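Local coordinates for protein inulin fructotransferase (Bacillus sp. snu-7, PDB 2INV) that depolymerises inulin by intramolecular fructosyl transfer, a lyase-type reaction that releases a cyclic difructose anhydride, at residues D193-N198 and Q216-S221; V209-A214 and V232-E237. All coordinates share one frame; numbering follows the deposited sequence.

Interaction 1 (D193-N198 and Q216-S221). With FRU (beta-D-fructofuranose), chain E.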
loop_
_atom_site.group_PDB
_atom_site.type_symbol
_atom_site.label_atom_id
_atom_site.label_comp_id
_atom_site.label_asym_id
_atom_site.label_seq_id
_atom_site.Cartn_x
_atom_site.Cartn_y
_atom_site.Cartn_z
ATOM N N ASP A 193 -5.609 -10.908 14.587
ATOM C CA ASP A 193 -6.505 -11.457 13.586
ATOM C C ASP A 193 -7.030 -10.282 12.753
ATOM O O ASP A 193 -7.667 -9.375 13.286
ATOM C CB ASP A 193 -7.616 -12.209 14.332
ATOM C CG ASP A 193 -8.655 -12.818 13.413
ATOM O OD1 ASP A 193 -8.393 -12.972 12.196
ATOM O OD2 ASP A 193 -9.751 -13.163 13.919
ATOM N N ALA A 194 -6.729 -10.299 11.453
ATOM C CA ALA A 194 -7.136 -9.240 10.527
ATOM C C ALA A 194 -6.517 -7.916 10.950
ATOM O O ALA A 194 -7.106 -6.848 10.754
ATOM C CB ALA A 194 -8.651 -9.119 10.489
ATOM N N LEU A 195 -5.330 -8.006 11.539
ATOM C CA LEU A 195 -4.606 -6.835 11.999
ATOM C C LEU A 195 -3.985 -6.091 10.842
ATOM O O LEU A 195 -3.610 -6.674 9.822
ATOM C CB LEU A 195 -3.481 -7.220 12.963
ATOM C CG LEU A 195 -2.449 -6.108 13.222
ATOM C CD1 LEU A 195 -3.069 -5.018 14.078
ATOM C CD2 LEU A 195 -1.226 -6.689 13.904
ATOM N N ARG A 196 -3.882 -4.784 11.009
ATOM C CA ARG A 196 -3.264 -3.986 9.990
ATOM C C ARG A 196 -2.268 -3.025 10.578
ATOM O O ARG A 196 -2.587 -2.209 11.450
ATOM C CB ARG A 196 -4.290 -3.218 9.196
ATOM C CG ARG A 196 -4.559 -3.861 7.863
ATOM C CD ARG A 196 -5.634 -3.103 7.191
ATOM N NE ARG A 196 -6.823 -3.106 8.026
ATOM C CZ ARG A 196 -7.783 -2.195 7.937
ATOM N NH1 ARG A 196 -7.686 -1.206 7.053
ATOM N NH2 ARG A 196 -8.847 -2.278 8.722
ATOM N N VAL A 197 -1.049 -3.164 10.085
ATOM C CA VAL A 197 0.075 -2.358 10.487
ATOM C C VAL A 197 0.574 -1.821 9.153
ATOM O O VAL A 197 1.252 -2.521 8.411
ATOM C CB VAL A 197 1.123 -3.261 11.161
ATOM C CG1 VAL A 197 2.365 -2.477 11.502
ATOM C CG2 VAL A 197 0.531 -3.894 12.415
ATOM N N ASN A 198 0.214 -0.581 8.842
ATOM C CA ASN A 198 0.591 0.027 7.566
ATOM C C ASN A 198 0.859 1.528 7.659
ATOM O O ASN A 198 0.272 2.222 8.490
ATOM C CB ASN A 198 -0.530 -0.195 6.545
ATOM C CG ASN A 198 -1.748 0.655 6.838
ATOM O OD1 ASN A 198 -2.400 0.485 7.873
ATOM N ND2 ASN A 198 -2.055 1.589 5.934
ATOM N N GLN A 216 -3.739 -14.591 12.262
ATOM C CA GLN A 216 -4.531 -14.875 11.074
ATOM C C GLN A 216 -4.730 -13.640 10.203
ATOM O O GLN A 216 -4.905 -12.532 10.709
ATOM C CB GLN A 216 -5.902 -15.427 11.456
ATOM C CG GLN A 216 -5.867 -16.674 12.318
ATOM C CD GLN A 216 -5.583 -17.915 11.512
ATOM O OE1 GLN A 216 -5.111 -18.926 12.042
ATOM N NE2 GLN A 216 -5.856 -17.845 10.213
ATOM N N ALA A 217 -4.718 -13.870 8.891
ATOM C CA ALA A 217 -4.894 -12.843 7.869
ATOM C C ALA A 217 -4.536 -11.434 8.314
ATOM O O ALA A 217 -5.382 -10.540 8.356
ATOM C CB ALA A 217 -6.317 -12.872 7.357
ATOM N N THR A 218 -3.260 -11.240 8.615
ATOM C CA THR A 218 -2.753 -9.956 9.049
ATOM C C THR A 218 -2.007 -9.321 7.883
ATOM O O THR A 218 -1.496 -10.022 7.012
ATOM C CB THR A 218 -1.809 -10.139 10.252
ATOM O OG1 THR A 218 -2.558 -10.643 11.368
ATOM C CG2 THR A 218 -1.162 -8.820 10.631
ATOM N N ILE A 219 -1.959 -7.995 7.865
ATOM C CA ILE A 219 -1.266 -7.271 6.810
ATOM C C ILE A 219 -0.282 -6.287 7.404
ATOM O O ILE A 219 -0.630 -5.507 8.292
ATOM C CB ILE A 219 -2.237 -6.464 5.915
ATOM C CG1 ILE A 219 -3.180 -7.402 5.156
ATOM C CG2 ILE A 219 -1.438 -5.611 4.941
ATOM C CD1 ILE A 219 -4.225 -6.672 4.348
ATOM N N VAL A 220 0.947 -6.339 6.909
ATOM C CA VAL A 220 1.996 -5.441 7.355
ATOM C C VAL A 220 2.614 -4.900 6.076
ATOM O O VAL A 220 3.421 -5.574 5.435
ATOM C CB VAL A 220 3.069 -6.186 8.183
ATOM C CG1 VAL A 220 4.137 -5.208 8.659
ATOM C CG2 VAL A 220 2.431 -6.875 9.381
ATOM N N SER A 221 2.212 -3.690 5.700
ATOM C CA SER A 221 2.705 -3.077 4.475
ATOM C C SER A 221 2.934 -1.574 4.577
ATOM O O SER A 221 2.469 -0.927 5.517
ATOM C CB SER A 221 1.725 -3.356 3.335
ATOM O OG SER A 221 0.521 -2.661 3.530
HETATM C C1 FRU E . -14.048 -16.535 11.300
HETATM C C2 FRU E . -12.504 -16.840 11.507
HETATM C C3 FRU E . -11.632 -15.571 11.725
HETATM C C4 FRU E . -10.277 -15.887 11.052
HETATM C C5 FRU E . -10.690 -16.847 9.974
HETATM C C6 FRU E . -10.043 -18.144 10.046
HETATM O O1 FRU E . -14.128 -15.664 10.592
HETATM O O2 FRU E . -12.435 -17.878 12.464
HETATM O O3 FRU E . -11.465 -14.703 12.819
HETATM O O4 FRU E . -9.600 -14.725 10.610
HETATM O O5 FRU E . -12.095 -17.210 10.204
HETATM O O6 FRU E . -9.721 -19.056 9.272
#
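Asp193 and Gln216 are paired across neighbouring coils at a corner of a right-handed parallel beta-helix, where two successive coils lie in register and run on together as strands 196-198 and 219-221, their axes 4.8 Å apart and only 2° from parallel. The tight part is the inward-facing row. Leu195 lays its CB against the methyl CG2 of Thr218 at 3.7 Å, and beyond it Val197 packs against CG2 of Val220. With CG2 of Thr218 placed anti to the backbone N, the methyl is turned to Leu195 and OG1 is left to bond back to the carbonyl O of Gln216. That oxygen is gripped twice, from opposite faces of its plane: Ala194 N donates to it from one face, and Thr218 OG1 lies 3.1 Å from Gln216 O, above the carbonyl plane. Further along, Ile219 N donates to Leu195 O at 2.9 Å and Val197 N to Ile219 O at 3.0 Å, both nearly straight. On the other face Arg196 and Ile219 run alongside each other, and the guanidinium of Arg196 leaves the pair for a salt bridge with Asp199 of the second subunit, so this face is covered at a subunit interface. The looser end is the partly exposed Gln216, whose chain bends at chi2 (-79°) and carries its amide away from Asp193, the two planar groups standing 90° apart. Here a fructose is bound, and Arg134 completes its pocket with a salt bridge to Asp193 OD2. The carboxylate takes two neighbouring sugar hydroxyls, O4 on OD1 at 2.7 Å and O3 on OD2 at 2.6 Å.

Interaction 2 (V209-A214 and V232-E237)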
loop_
_atom_site.group_PDB
_atom_site.type_symbol
_atom_site.label_atom_id
_atom_site.label_comp_id
_atom_site.label_asym_id
_atom_site.label_seq_id
_atom_site.Cartn_x
_atom_site.Cartn_y
_atom_site.Cartn_z
ATOM N N VAL A 209 8.262 -4.541 15.187
ATOM C CA VAL A 209 6.943 -5.164 15.227
ATOM C C VAL A 209 7.026 -6.643 15.598
ATOM O O VAL A 209 7.663 -7.443 14.916
ATOM C CB VAL A 209 6.197 -5.022 13.887
ATOM C CG1 VAL A 209 4.856 -5.745 13.966
ATOM C CG2 VAL A 209 5.976 -3.556 13.568
ATOM N N GLU A 210 6.348 -6.993 16.687
ATOM C CA GLU A 210 6.336 -8.362 17.199
ATOM C C GLU A 210 4.939 -8.985 17.248
ATOM O O GLU A 210 4.133 -8.666 18.130
ATOM C CB GLU A 210 6.957 -8.393 18.601
ATOM C CG GLU A 210 8.437 -8.043 18.626
ATOM C CD GLU A 210 8.971 -7.885 20.038
ATOM O OE1 GLU A 210 9.075 -6.728 20.504
ATOM O OE2 GLU A 210 9.269 -8.913 20.694
ATOM N N LEU A 211 4.663 -9.876 16.299
ATOM C CA LEU A 211 3.377 -10.564 16.231
ATOM C C LEU A 211 3.569 -11.944 16.841
ATOM O O LEU A 211 3.891 -12.921 16.155
ATOM C CB LEU A 211 2.932 -10.676 14.782
ATOM C CG LEU A 211 3.094 -9.342 14.057
ATOM C CD1 LEU A 211 2.750 -9.498 12.587
ATOM C CD2 LEU A 211 2.220 -8.291 14.720
ATOM N N THR A 212 3.373 -12.001 18.152
ATOM C CA THR A 212 3.561 -13.214 18.929
ATOM C C THR A 212 2.315 -14.067 19.125
ATOM O O THR A 212 1.226 -13.707 18.689
ATOM C CB THR A 212 4.134 -12.841 20.300
ATOM O OG1 THR A 212 3.227 -11.947 20.961
ATOM C CG2 THR A 212 5.474 -12.136 20.128
ATOM N N GLY A 213 2.501 -15.204 19.789
ATOM C CA GLY A 213 1.404 -16.112 20.059
ATOM C C GLY A 213 0.966 -16.865 18.814
ATOM O O GLY A 213 1.325 -18.035 18.605
ATOM N N ALA A 214 0.168 -16.198 17.986
ATOM C CA ALA A 214 -0.334 -16.797 16.753
ATOM C C ALA A 214 -1.092 -15.712 16.006
ATOM O O ALA A 214 -1.395 -14.657 16.585
ATOM C CB ALA A 214 -1.255 -17.960 17.075
ATOM N N VAL A 232 14.362 -7.664 16.811
ATOM C CA VAL A 232 13.812 -8.065 15.539
ATOM C C VAL A 232 13.167 -6.854 14.896
ATOM O O VAL A 232 12.766 -5.909 15.590
ATOM C CB VAL A 232 12.761 -9.156 15.730
ATOM C CG1 VAL A 232 13.417 -10.404 16.314
ATOM C CG2 VAL A 232 11.655 -8.667 16.655
ATOM N N THR A 233 13.070 -6.879 13.573
ATOM C CA THR A 233 12.450 -5.782 12.878
ATOM C C THR A 233 10.995 -6.233 12.800
ATOM O O THR A 233 10.134 -5.692 13.498
ATOM C CB THR A 233 13.094 -5.601 11.507
ATOM O OG1 THR A 233 14.512 -5.463 11.674
ATOM C CG2 THR A 233 12.564 -4.353 10.818
ATOM N N LEU A 234 10.715 -7.244 11.982
ATOM C CA LEU A 234 9.360 -7.776 11.897
ATOM C C LEU A 234 9.445 -9.235 12.323
ATOM O O LEU A 234 10.209 -10.022 11.755
ATOM C CB LEU A 234 8.805 -7.695 10.479
ATOM C CG LEU A 234 7.447 -8.387 10.307
ATOM C CD1 LEU A 234 6.394 -7.725 11.184
ATOM C CD2 LEU A 234 7.039 -8.331 8.847
ATOM N N LEU A 235 8.677 -9.584 13.346
ATOM C CA LEU A 235 8.664 -10.938 13.874
ATOM C C LEU A 235 7.245 -11.493 13.860
ATOM O O LEU A 235 6.297 -10.799 14.236
ATOM C CB LEU A 235 9.220 -10.918 15.298
ATOM C CG LEU A 235 8.988 -12.117 16.218
ATOM C CD1 LEU A 235 9.613 -13.376 15.642
ATOM C CD2 LEU A 235 9.585 -11.799 17.579
ATOM N N ALA A 236 7.098 -12.738 13.417
ATOM C CA ALA A 236 5.784 -13.362 13.362
ATOM C C ALA A 236 5.813 -14.773 13.940
ATOM O O ALA A 236 6.632 -15.600 13.539
ATOM C CB ALA A 236 5.294 -13.392 11.935
ATOM N N GLU A 237 4.907 -15.050 14.873
ATOM C CA GLU A 237 4.857 -16.359 15.512
ATOM C C GLU A 237 3.589 -17.135 15.208
ATOM O O GLU A 237 2.483 -16.716 15.556
ATOM C CB GLU A 237 5.010 -16.219 17.028
ATOM C CG GLU A 237 6.302 -15.521 17.448
ATOM C CD GLU A 237 6.482 -15.499 18.952
ATOM O OE1 GLU A 237 5.480 -15.699 19.678
ATOM O OE2 GLU A 237 7.614 -15.240 19.411
#
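Glu237 reaches back across the coil boundary to Gly213: its OE1 accepts a hydrogen bond from Gly213 N at 3.0 Å, approached on the anti side and 22° out of the carboxylate plane. The carboxylate gets there because CG stands anti to the carbonyl carbon (chi1 -58°) and the chain runs extended beyond it, alongside Thr212, whose CB lies 3.2 Å from OE1. Ahead of Gly213 the two backbones are laced by a ladder of four bonds: Val209 N to Thr233 O, Leu235 N to Val209 O, Leu211 N to Leu235 O at 2.8 Å, and Glu237 N to Leu211 O at 2.7 Å. On the buried face, Val209 CG1 and Leu234 CD1 pack side by side at 3.7 Å, pointing the same way. On the opposite face the side chain of Glu210 crosses that of Val232 at about a right angle, CG of Glu210 3.8 Å from Val232 CG2, and also meets Leu235.

Outside this shell, His185 ND1 bonds Glu210 OE1, and Ser255 O takes the hydroxyl of Thr233 at the corner where the chain swings into the strand. Strands 185-193 and 258-260 flank the pair. Such in-register parallel stacking, with aliphatic residues lined up inside from coil to coil, is the hallmark of the right-handed parallel beta-helix.

From the N terminus the chain meets 193-198 first, then 209-214, then 216-221 and finally 232-237. Interaction 1 closes a loop on reaching 216-221 and interaction 2 on reaching 232-237; each has 17 residues between its segments, and the two loops cross instead of nesting, since the segments alternate along successive coils. Interaction 1 ties coils together beside the subunit interface; interaction 2 does so on another face, where no other subunit touches its two segments. Their centres are 12 Å apart, and they meet through the hydrophobic interior: Leu195 CD2 packs on Leu211 CD2 at 3.9 Å, and Val220 reaches both Leu211 and Leu234, joining two faces of the beta-helix across its core.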